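Local coordinates for peptidoglycan-recognition protein SA (Drosophila melanogaster, PDB 1SXR) that recognises the peptidoglycan of Gram-positive bacteria and so switches on the Toll pathway of innate immunity, upstream of the Spätzle-processing protease, at residues A[21-26]-A[60-65]; A[15-20]-A[71-76]; A[150-155]-A[162-167]. All coordinates share one frame; numbering follows the deposited sequence. Where two conformers were deposited one is given.

Contact 1: A[21-26]-A[60-65]; sequences GGKPSL and NMQAYH
The irregular segment 21-26 runs past helix 50-67 with its backbone closest at Gly22, where Gly22 CA lies 7.4 Å from Gln62 CA. One side-chain amide makes both hydrogen bonds of the contact. Lys23 N gives its hydrogen to Gln62 OE1 at 2.9 Å, nearly straight at 173° and in the carbonyl plane on a lone pair. Gln62 NE2 returns a bond to Lys23 O, also 2.9 Å long but more bent, with the donor tilted out of the plane of that carbonyl. The amide thus pairs with the N-H and C=O of a single extended residue, much as a neighbouring strand would. Gln62 reaches this position as a fully extended chain, CG opposite the backbone N at chi1 -174°. Beside the bonds, Lys23 CB packs 3.6 Å from Gln62 OE1, while its amine heads elsewhere. The loop leaves helix 17-20 through a Schellman motif at Gly21, and the amide fastens it to helix 50-67 of the amidase-like fold; Gln62 lies in 61-64, a part of that helix inferred to bind peptidoglycan. Replacing Gln62 by an alanine would probably leave Lys23 N without its acceptor and deprive Asp73 of a donor, since Gln62 NE2 also bonds to Asp73 OD1. One turn further on, Gln66 NE2 takes up Pro24 O.

Contact 2: A[15-20]-A[71-76]; sequences KLKRQW and FNDISY. With EDO (1,2-ethanediol), chain D.
The flat carboxylate of Asp73 meets the amine of Lys17 at one oxygen, OD2, through the syn lone pair, and the salt bridge from Lys17 NZ to Asp73 OD2 measures 2.8 Å. Its other oxygen, OD1, is approached on the anti side by Ile74 N, which lies 31° out of the carboxylate plane. Of the rings, Trp20 carries Lys17 O over one face, offset toward the rim, with Lys15 O in plane at its edge. Tyr76 has Ser75 OG 3.3 Å above the centre of one face, and the edge of Phe71 is met by the ethanediol oxygen O1.

The two charged side chains come from opposite directions. Lys17 leaves the short, weakly bonded helix 17-20 with a chain that, after CG sets off anti to the backbone N, bends at chi2, chi3 and chi4, which curls the amine round to the carboxylate and also brings Lys17 CE within 3.5 Å of Asp73 OD2. Ethanediol, probably from the crystallisation liquor, shares a 2.8 Å hydrogen bond between its O2 and Ser75 OG; it rests on segment 71-76, inferred to take part in peptidoglycan binding.

Asp73 belongs to the loop between helix 50-67 and strand 78-80, and Lys23 O is a second acceptor for Lys17 NZ. A buried carboxylate supplied with one cation and, counting Gln62, two N-H donors is likely to stay ionised, and its salt bridge with Lys17 joins helix 17-20 to the loop 71-76 that probably takes part in peptidoglycan binding.

Contact 3: A[150-155]-A[162-167]; sequences GSQVIS and TLYNEI
Gln152 OE1, set 3.6 Å from Tyr164 CE1, is gripped by two donors, Ala149 N and Trp173 NE1. The contact joins the loop that follows edge strand 145-149 of the mixed central sheet to helix 161-167, in the amidase-type fold of the peptidoglycan-recognition proteins. With Gln152 NE2 bonded to Leu174 O as well, both ends of the amide are occupied and its rotation is fixed.

The phenol comes across the glutamine chain at about a right angle, amide and ring planes 42° apart, so the two groups are not stacked. Tyr164 is directed there by its first torsion: CG stands opposite the backbone N (chi1 179°), carrying the ring off the helix toward the loop. No hydrogen bond crosses between the segments. Ser151 lies on a face of the ring, its OG 4.4 Å from Tyr164 CD2, and its side chain is also near that of Thr156, inferred to interact with peptidoglycan. The loop keeps its own shape through Gly150 O, which accepts from both Val153 N and Ile154 N. At the end of the ring, Tyr164 OH touches the aliphatic part of the glutamine, 3.4 Å from Gln152 CG.

In the fold
Contacts 1 and 2 form one continuous cluster, their centres 6 Å apart. Along the chain the pairing of 21-26 with 60-65 falls between the two halves of contact 2, and the bond from Gln62 to Asp73, with a backbone bond between Leu26 and Asn72, joins them directly. Together they tie helix 17-20 and the loop after it to helix 50-67 and the loop leading to strand 78-80. Contact 3 comes later in sequence, on the opposite side of the chain's centre, about 25 and 23 Å from the other two, centre to centre. There strand 145-149, at the sheet's edge, leads toward helix 161-167. Residues inferred to meet peptidoglycan thus occur in or near both regions.

Contact 1: A[21-26]-A[60-65]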
loop_
_atom_site.group_PDB
_atom_site.type_symbol
_atom_site.label_atom_id
_atom_site.label_comp_id
_atom_site.label_asym_id
_atom_site.label_seq_id
_atom_site.Cartn_x
_atom_site.Cartn_y
_atom_site.Cartn_z
ATOM N N GLY A 21 -12.169 -6.451 11.008
ATOM C CA GLY A 21 -13.555 -6.706 10.614
ATOM C C GLY A 21 -13.760 -6.778 9.110
ATOM O O GLY A 21 -14.879 -6.610 8.603
ATOM N N GLY A 22 -12.675 -7.001 8.396
ATOM C CA GLY A 22 -12.732 -7.035 6.930
ATOM C C GLY A 22 -13.288 -8.352 6.419
ATOM O O GLY A 22 -13.264 -9.381 7.129
ATOM N N LYS A 23 -13.787 -8.317 5.190
ATOM C CA LYS A 23 -14.393 -9.478 4.530
ATOM C C LYS A 23 -13.359 -10.206 3.678
ATOM O O LYS A 23 -12.327 -9.644 3.319
ATOM C CB LYS A 23 -15.544 -9.033 3.612
ATOM C CG LYS A 23 -16.693 -8.423 4.399
ATOM C CD LYS A 23 -17.908 -8.095 3.561
ATOM C CE LYS A 23 -19.117 -7.918 4.480
ATOM N NZ LYS A 23 -20.147 -6.964 3.962
ATOM N N PRO A 24 -13.620 -11.462 3.333
ATOM C CA PRO A 24 -12.700 -12.190 2.464
ATOM C C PRO A 24 -12.571 -11.558 1.080
ATOM O O PRO A 24 -13.490 -10.880 0.621
ATOM C CB PRO A 24 -13.363 -13.576 2.333
ATOM C CG PRO A 24 -14.223 -13.661 3.562
ATOM C CD PRO A 24 -14.779 -12.281 3.750
ATOM N N SER A 25 -11.439 -11.803 0.431
ATOM C CA SER A 25 -11.334 -11.518 -0.990
ATOM C C SER A 25 -12.386 -12.287 -1.785
ATOM O O SER A 25 -12.821 -13.393 -1.387
ATOM C CB SER A 25 -9.939 -11.883 -1.486
ATOM O OG SER A 25 -9.862 -11.808 -2.902
ATOM N N LEU A 26 -12.799 -11.693 -2.899
ATOM C CA LEU A 26 -13.726 -12.340 -3.821
ATOM C C LEU A 26 -12.996 -13.227 -4.819
ATOM O O LEU A 26 -13.633 -13.902 -5.639
ATOM C CB LEU A 26 -14.584 -11.300 -4.558
ATOM C CG LEU A 26 -15.450 -10.473 -3.610
ATOM C CD1 LEU A 26 -16.044 -9.291 -4.323
ATOM C CD2 LEU A 26 -16.528 -11.343 -2.975
ATOM N N ASN A 60 -15.592 0.128 5.087
ATOM C CA ASN A 60 -16.319 0.815 4.013
ATOM C C ASN A 60 -15.446 1.071 2.787
ATOM O O ASN A 60 -15.936 1.039 1.638
ATOM C CB ASN A 60 -16.956 2.073 4.572
ATOM C CG ASN A 60 -18.103 1.743 5.496
ATOM O OD1 ASN A 60 -18.977 0.944 5.143
ATOM N ND2 ASN A 60 -18.088 2.314 6.684
ATOM N N MET A 61 -14.144 1.282 3.001
ATOM C CA MET A 61 -13.262 1.361 1.836
ATOM C C MET A 61 -13.274 0.031 1.069
ATOM O O MET A 61 -13.325 -0.005 -0.162
ATOM C CB MET A 61 -11.829 1.728 2.261
ATOM C CG MET A 61 -10.956 2.004 1.072
ATOM S SD MET A 61 -9.264 2.413 1.536
ATOM C CE MET A 61 -9.491 3.416 2.981
ATOM N N GLN A 62 -13.153 -1.077 1.789
ATOM C CA GLN A 62 -13.284 -2.386 1.170
ATOM C C GLN A 62 -14.608 -2.584 0.404
ATOM O O GLN A 62 -14.605 -3.099 -0.717
ATOM C CB GLN A 62 -13.080 -3.497 2.215
ATOM C CG GLN A 62 -13.064 -4.869 1.558
ATOM C CD GLN A 62 -13.012 -5.974 2.571
ATOM O OE1 GLN A 62 -13.749 -5.953 3.562
ATOM N NE2 GLN A 62 -12.150 -6.943 2.325
ATOM N N ALA A 63 -15.715 -2.171 1.012
ATOM C CA ALA A 63 -17.028 -2.231 0.363
ATOM C C ALA A 63 -17.039 -1.416 -0.914
ATOM O O ALA A 63 -17.579 -1.842 -1.934
ATOM C CB ALA A 63 -18.086 -1.720 1.314
ATOM N N TYR A 64 -16.490 -0.216 -0.870
ATOM C CA TYR A 64 -16.418 0.593 -2.088
ATOM C C TYR A 64 -15.554 -0.120 -3.148
ATOM O O TYR A 64 -15.930 -0.258 -4.307
ATOM C CB TYR A 64 -15.832 1.966 -1.726
ATOM C CG TYR A 64 -15.628 2.895 -2.888
ATOM C CD1 TYR A 64 -16.675 3.292 -3.696
ATOM C CD2 TYR A 64 -14.363 3.400 -3.141
ATOM C CE1 TYR A 64 -16.439 4.183 -4.772
ATOM C CE2 TYR A 64 -14.125 4.265 -4.170
ATOM C CZ TYR A 64 -15.153 4.644 -4.987
ATOM O OH TYR A 64 -14.849 5.517 -6.030
ATOM N N HIS A 65 -14.385 -0.600 -2.764
ATOM C CA HIS A 65 -13.534 -1.256 -3.743
ATOM C C HIS A 65 -14.136 -2.534 -4.323
ATOM O O HIS A 65 -14.059 -2.757 -5.528
ATOM C CB HIS A 65 -12.181 -1.568 -3.103
ATOM C CG HIS A 65 -11.342 -0.354 -2.901
ATOM N ND1 HIS A 65 -9.994 -0.403 -2.591
ATOM C CD2 HIS A 65 -11.662 0.958 -3.008
ATOM C CE1 HIS A 65 -9.530 0.833 -2.491
ATOM N NE2 HIS A 65 -10.519 1.678 -2.748
#

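Contact 2: A[15-20]-A[71-76]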
loop_
_atom_site.group_PDB
_atom_site.type_symbol
_atom_site.label_atom_id
_atom_site.label_comp_id
_atom_site.label_asym_id
_atom_site.label_seq_id
_atom_site.Cartn_x
_atom_site.Cartn_y
_atom_site.Cartn_z
ATOM N N LYS A 15 -2.109 -5.967 11.434
ATOM C CA LYS A 15 -3.486 -6.181 11.834
ATOM C C LYS A 15 -4.201 -6.852 10.671
ATOM O O LYS A 15 -4.518 -6.215 9.655
ATOM C CB LYS A 15 -4.154 -4.860 12.210
ATOM C CG LYS A 15 -4.054 -4.488 13.695
ATOM C CD LYS A 15 -2.658 -4.706 14.220
ATOM C CE LYS A 15 -2.478 -4.149 15.617
ATOM N NZ LYS A 15 -1.015 -3.888 15.856
ATOM N N LEU A 16 -4.428 -8.152 10.816
ATOM C CA LEU A 16 -5.026 -8.941 9.748
ATOM C C LEU A 16 -6.491 -8.601 9.515
ATOM O O LEU A 16 -7.141 -7.976 10.339
ATOM C CB LEU A 16 -4.885 -10.431 10.049
ATOM C CG LEU A 16 -3.445 -10.872 10.304
ATOM C CD1 LEU A 16 -3.425 -12.354 10.722
ATOM C CD2 LEU A 16 -2.565 -10.628 9.091
ATOM N N LYS A 17 -6.995 -9.013 8.357
ATOM C CA LYS A 17 -8.347 -8.678 7.906
ATOM C C LYS A 17 -9.392 -8.908 9.016
ATOM O O LYS A 17 -10.184 -8.023 9.330
ATOM C CB LYS A 17 -8.644 -9.507 6.636
ATOM C CG LYS A 17 -9.909 -9.192 5.882
ATOM C CD LYS A 17 -9.802 -7.977 4.999
ATOM C CE LYS A 17 -8.951 -8.218 3.759
ATOM N NZ LYS A 17 -9.400 -9.410 2.937
ATOM N N ARG A 18 -9.369 -10.085 9.643
ATOM C CA ARG A 18 -10.264 -10.405 10.776
ATOM C C ARG A 18 -10.201 -9.395 11.923
ATOM O O ARG A 18 -11.226 -9.072 12.548
ATOM C CB ARG A 18 -9.903 -11.796 11.317
ATOM C CG ARG A 18 -10.158 -12.009 12.816
ATOM C CD ARG A 18 -9.645 -13.345 13.374
ATOM N NE ARG A 18 -10.033 -14.448 12.500
ATOM C CZ ARG A 18 -9.518 -15.677 12.535
ATOM N NH1 ARG A 18 -8.579 -15.996 13.419
ATOM N NH2 ARG A 18 -9.946 -16.590 11.675
ATOM N N GLN A 19 -9.006 -8.906 12.207
ATOM C CA GLN A 19 -8.808 -8.022 13.334
ATOM C C GLN A 19 -9.413 -6.654 13.107
ATOM O O GLN A 19 -9.710 -5.959 14.064
ATOM C CB GLN A 19 -7.325 -7.889 13.653
ATOM C CG GLN A 19 -6.674 -9.190 14.094
ATOM C CD GLN A 19 -5.217 -8.982 14.401
ATOM O OE1 GLN A 19 -4.362 -9.183 13.543
ATOM N NE2 GLN A 19 -4.924 -8.561 15.637
ATOM N N TRP A 20 -9.574 -6.259 11.843
ATOM C CA TRP A 20 -10.306 -5.010 11.558
ATOM C C TRP A 20 -11.709 -5.207 11.033
ATOM O O TRP A 20 -12.399 -4.242 10.672
ATOM C CB TRP A 20 -9.510 -4.007 10.705
ATOM C CG TRP A 20 -8.982 -4.440 9.351
ATOM C CD1 TRP A 20 -7.721 -4.877 9.064
ATOM C CD2 TRP A 20 -9.659 -4.339 8.073
ATOM N NE1 TRP A 20 -7.583 -5.105 7.710
ATOM C CE2 TRP A 20 -8.750 -4.773 7.080
ATOM C CE3 TRP A 20 -10.950 -3.947 7.671
ATOM C CZ2 TRP A 20 -9.089 -4.830 5.705
ATOM C CZ3 TRP A 20 -11.285 -4.011 6.295
ATOM C CH2 TRP A 20 -10.360 -4.452 5.345
ATOM N N PHE A 71 -13.263 -4.604 -7.687
ATOM C CA PHE A 71 -12.017 -5.263 -7.328
ATOM C C PHE A 71 -12.325 -6.477 -6.434
ATOM O O PHE A 71 -13.414 -6.584 -5.859
ATOM C CB PHE A 71 -11.113 -4.326 -6.532
ATOM C CG PHE A 71 -10.725 -3.076 -7.245
ATOM C CD1 PHE A 71 -10.732 -3.012 -8.631
ATOM C CD2 PHE A 71 -10.277 -1.976 -6.513
ATOM C CE1 PHE A 71 -10.356 -1.841 -9.280
ATOM C CE2 PHE A 71 -9.900 -0.796 -7.149
ATOM C CZ PHE A 71 -9.946 -0.742 -8.523
ATOM N N ASN A 72 -11.347 -7.364 -6.295
ATOM C CA ASN A 72 -11.559 -8.569 -5.495
ATOM C C ASN A 72 -11.441 -8.264 -4.007
ATOM O O ASN A 72 -11.981 -8.989 -3.183
ATOM C CB ASN A 72 -10.571 -9.664 -5.902
ATOM C CG ASN A 72 -10.972 -10.321 -7.205
ATOM O OD1 ASN A 72 -12.157 -10.520 -7.451
ATOM N ND2 ASN A 72 -9.996 -10.597 -8.058
ATOM N N ASP A 73 -10.760 -7.170 -3.675
ATOM C CA ASP A 73 -10.491 -6.832 -2.272
ATOM C C ASP A 73 -10.113 -5.344 -2.239
ATOM O O ASP A 73 -10.018 -4.680 -3.298
ATOM C CB ASP A 73 -9.344 -7.703 -1.753
ATOM C CG ASP A 73 -9.399 -7.933 -0.269
ATOM O OD1 ASP A 73 -10.058 -7.147 0.445
ATOM O OD2 ASP A 73 -8.739 -8.859 0.278
ATOM N N ILE A 74 -9.907 -4.822 -1.035
ATOM C CA ILE A 74 -9.287 -3.506 -0.924
ATOM C C ILE A 74 -8.040 -3.467 -1.831
ATOM O O ILE A 74 -7.278 -4.450 -1.927
ATOM C CB ILE A 74 -8.963 -3.185 0.555
ATOM C CG1 ILE A 74 -8.784 -1.681 0.768
ATOM C CG2 ILE A 74 -7.927 -4.076 1.148
ATOM C CD1 ILE A 74 -9.166 -1.283 2.187
ATOM N N SER A 75 -7.849 -2.358 -2.549
ATOM C CA SER A 75 -6.916 -2.372 -3.693
ATOM C C SER A 75 -5.462 -2.562 -3.259
ATOM O O SER A 75 -4.657 -3.213 -3.960
ATOM C CB SER A 75 -7.039 -1.082 -4.493
ATOM O OG SER A 75 -6.587 0.006 -3.699
ATOM N N TYR A 76 -5.129 -1.977 -2.115
ATOM C CA TYR A 76 -3.727 -1.947 -1.639
ATOM C C TYR A 76 -3.356 -3.234 -0.941
ATOM O O TYR A 76 -4.213 -3.868 -0.315
ATOM C CB TYR A 76 -3.542 -0.782 -0.645
ATOM C CG TYR A 76 -4.144 0.506 -1.137
ATOM C CD1 TYR A 76 -3.543 1.230 -2.158
ATOM C CD2 TYR A 76 -5.305 0.983 -0.582
ATOM C CE1 TYR A 76 -4.127 2.419 -2.621
ATOM C CE2 TYR A 76 -5.880 2.165 -1.010
ATOM C CZ TYR A 76 -5.290 2.866 -2.028
ATOM O OH TYR A 76 -5.850 4.054 -2.474
HETATM C C1 EDO D . -9.012 2.866 -5.675
HETATM O O1 EDO D . -8.752 3.035 -7.080
HETATM C C2 EDO D . -7.706 2.962 -4.893
HETATM O O2 EDO D . -6.714 2.112 -5.475
#

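Contact 3: A[150-155]-A[162-167]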
loop_
_atom_site.group_PDB
_atom_site.type_symbol
_atom_site.label_atom_id
_atom_site.label_comp_id
_atom_site.label_asym_id
_atom_site.label_seq_id
_atom_site.Cartn_x
_atom_site.Cartn_y
_atom_site.Cartn_z
ATOM N N GLY A 150 3.190 5.919 -6.876
ATOM C CA GLY A 150 2.176 5.672 -7.891
ATOM C C GLY A 150 2.255 6.626 -9.068
ATOM O O GLY A 150 2.094 6.222 -10.214
ATOM N N SER A 151 2.482 7.899 -8.758
ATOM C CA SER A 151 2.486 8.966 -9.755
ATOM C C SER A 151 3.581 8.786 -10.800
ATOM O O SER A 151 3.505 9.364 -11.896
ATOM C CB SER A 151 2.593 10.327 -9.066
ATOM O OG SER A 151 3.835 10.455 -8.387
ATOM N N GLN A 152 4.582 7.974 -10.478
ATOM C CA GLN A 152 5.678 7.772 -11.444
ATOM C C GLN A 152 5.281 6.870 -12.593
ATOM O O GLN A 152 5.932 6.888 -13.642
ATOM C CB GLN A 152 6.914 7.193 -10.751
ATOM C CG GLN A 152 7.518 8.105 -9.725
ATOM C CD GLN A 152 8.741 7.483 -9.086
ATOM O OE1 GLN A 152 8.697 7.025 -7.945
ATOM N NE2 GLN A 152 9.858 7.445 -9.843
ATOM N N VAL A 153 4.232 6.066 -12.412
ATOM C CA VAL A 153 3.882 5.036 -13.399
ATOM C C VAL A 153 2.436 5.049 -13.914
ATOM O O VAL A 153 2.153 4.448 -14.944
ATOM C CB VAL A 153 4.268 3.630 -12.897
ATOM C CG1 VAL A 153 5.798 3.570 -12.706
ATOM C CG2 VAL A 153 3.570 3.332 -11.554
ATOM N N ILE A 154 1.522 5.693 -13.189
ATOM C CA ILE A 154 0.156 5.858 -13.708
ATOM C C ILE A 154 -0.263 7.307 -13.530
ATOM O O ILE A 154 0.445 8.099 -12.906
ATOM C CB ILE A 154 -0.880 4.892 -13.027
ATOM C CG1 ILE A 154 -0.953 5.155 -11.521
ATOM C CG2 ILE A 154 -0.542 3.406 -13.316
ATOM C CD1 ILE A 154 -2.041 4.349 -10.847
ATOM N N SER A 155 -1.389 7.671 -14.130
ATOM C CA SER A 155 -1.868 9.038 -14.056
ATOM C C SER A 155 -2.590 9.277 -12.740
ATOM O O SER A 155 -3.785 9.018 -12.621
ATOM C CB SER A 155 -2.803 9.361 -15.230
ATOM O OG SER A 155 -2.097 9.315 -16.457
ATOM N N THR A 162 4.023 16.118 -1.205
ATOM C CA THR A 162 4.849 16.193 0.002
ATOM C C THR A 162 5.393 14.821 0.400
ATOM O O THR A 162 6.557 14.657 0.785
ATOM C CB THR A 162 4.075 16.835 1.144
ATOM O OG1 THR A 162 3.825 18.214 0.812
ATOM C CG2 THR A 162 4.939 16.905 2.400
ATOM N N LEU A 163 4.543 13.815 0.285
ATOM C CA LEU A 163 4.982 12.473 0.611
ATOM C C LEU A 163 5.936 11.898 -0.461
ATOM O O LEU A 163 6.900 11.201 -0.140
ATOM C CB LEU A 163 3.763 11.582 0.851
ATOM C CG LEU A 163 4.013 10.096 1.148
ATOM C CD1 LEU A 163 5.065 9.864 2.236
ATOM C CD2 LEU A 163 2.689 9.429 1.531
ATOM N N TYR A 164 5.673 12.212 -1.724
ATOM C CA TYR A 164 6.539 11.799 -2.824
ATOM C C TYR A 164 7.934 12.355 -2.599
ATOM O O TYR A 164 8.921 11.630 -2.766
ATOM C CB TYR A 164 5.990 12.280 -4.150
ATOM C CG TYR A 164 6.843 11.912 -5.343
ATOM C CD1 TYR A 164 7.506 10.695 -5.414
ATOM C CD2 TYR A 164 6.952 12.775 -6.419
ATOM C CE1 TYR A 164 8.284 10.362 -6.532
ATOM C CE2 TYR A 164 7.719 12.448 -7.536
ATOM C CZ TYR A 164 8.376 11.242 -7.578
ATOM O OH TYR A 164 9.132 10.930 -8.683
ATOM N N ASN A 165 8.014 13.630 -2.202
ATOM C CA ASN A 165 9.321 14.224 -1.930
ATOM C C ASN A 165 10.073 13.498 -0.826
ATOM O O ASN A 165 11.298 13.375 -0.895
ATOM C CB ASN A 165 9.207 15.720 -1.625
ATOM C CG ASN A 165 8.864 16.531 -2.851
ATOM O OD1 ASN A 165 9.104 16.098 -3.980
ATOM N ND2 ASN A 165 8.281 17.719 -2.642
ATOM N N GLU A 166 9.352 13.024 0.188
ATOM C CA GLU A 166 9.951 12.232 1.253
ATOM C C GLU A 166 10.479 10.881 0.753
ATOM O O GLU A 166 11.637 10.548 0.998
ATOM C CB GLU A 166 8.972 12.069 2.434
ATOM C CG GLU A 166 9.381 11.083 3.523
ATOM C CD GLU A 166 10.601 11.517 4.338
ATOM O OE1 GLU A 166 10.876 12.734 4.446
ATOM O OE2 GLU A 166 11.289 10.634 4.886
ATOM N N ILE A 167 9.655 10.088 0.066
ATOM C CA ILE A 167 10.119 8.753 -0.329
ATOM C C ILE A 167 11.280 8.793 -1.332
ATOM O O ILE A 167 12.061 7.848 -1.432
ATOM C CB ILE A 167 8.959 7.866 -0.832
ATOM C CG1 ILE A 167 8.432 8.367 -2.162
ATOM C CG2 ILE A 167 7.825 7.802 0.198
ATOM C CD1 ILE A 167 7.475 7.401 -2.824
#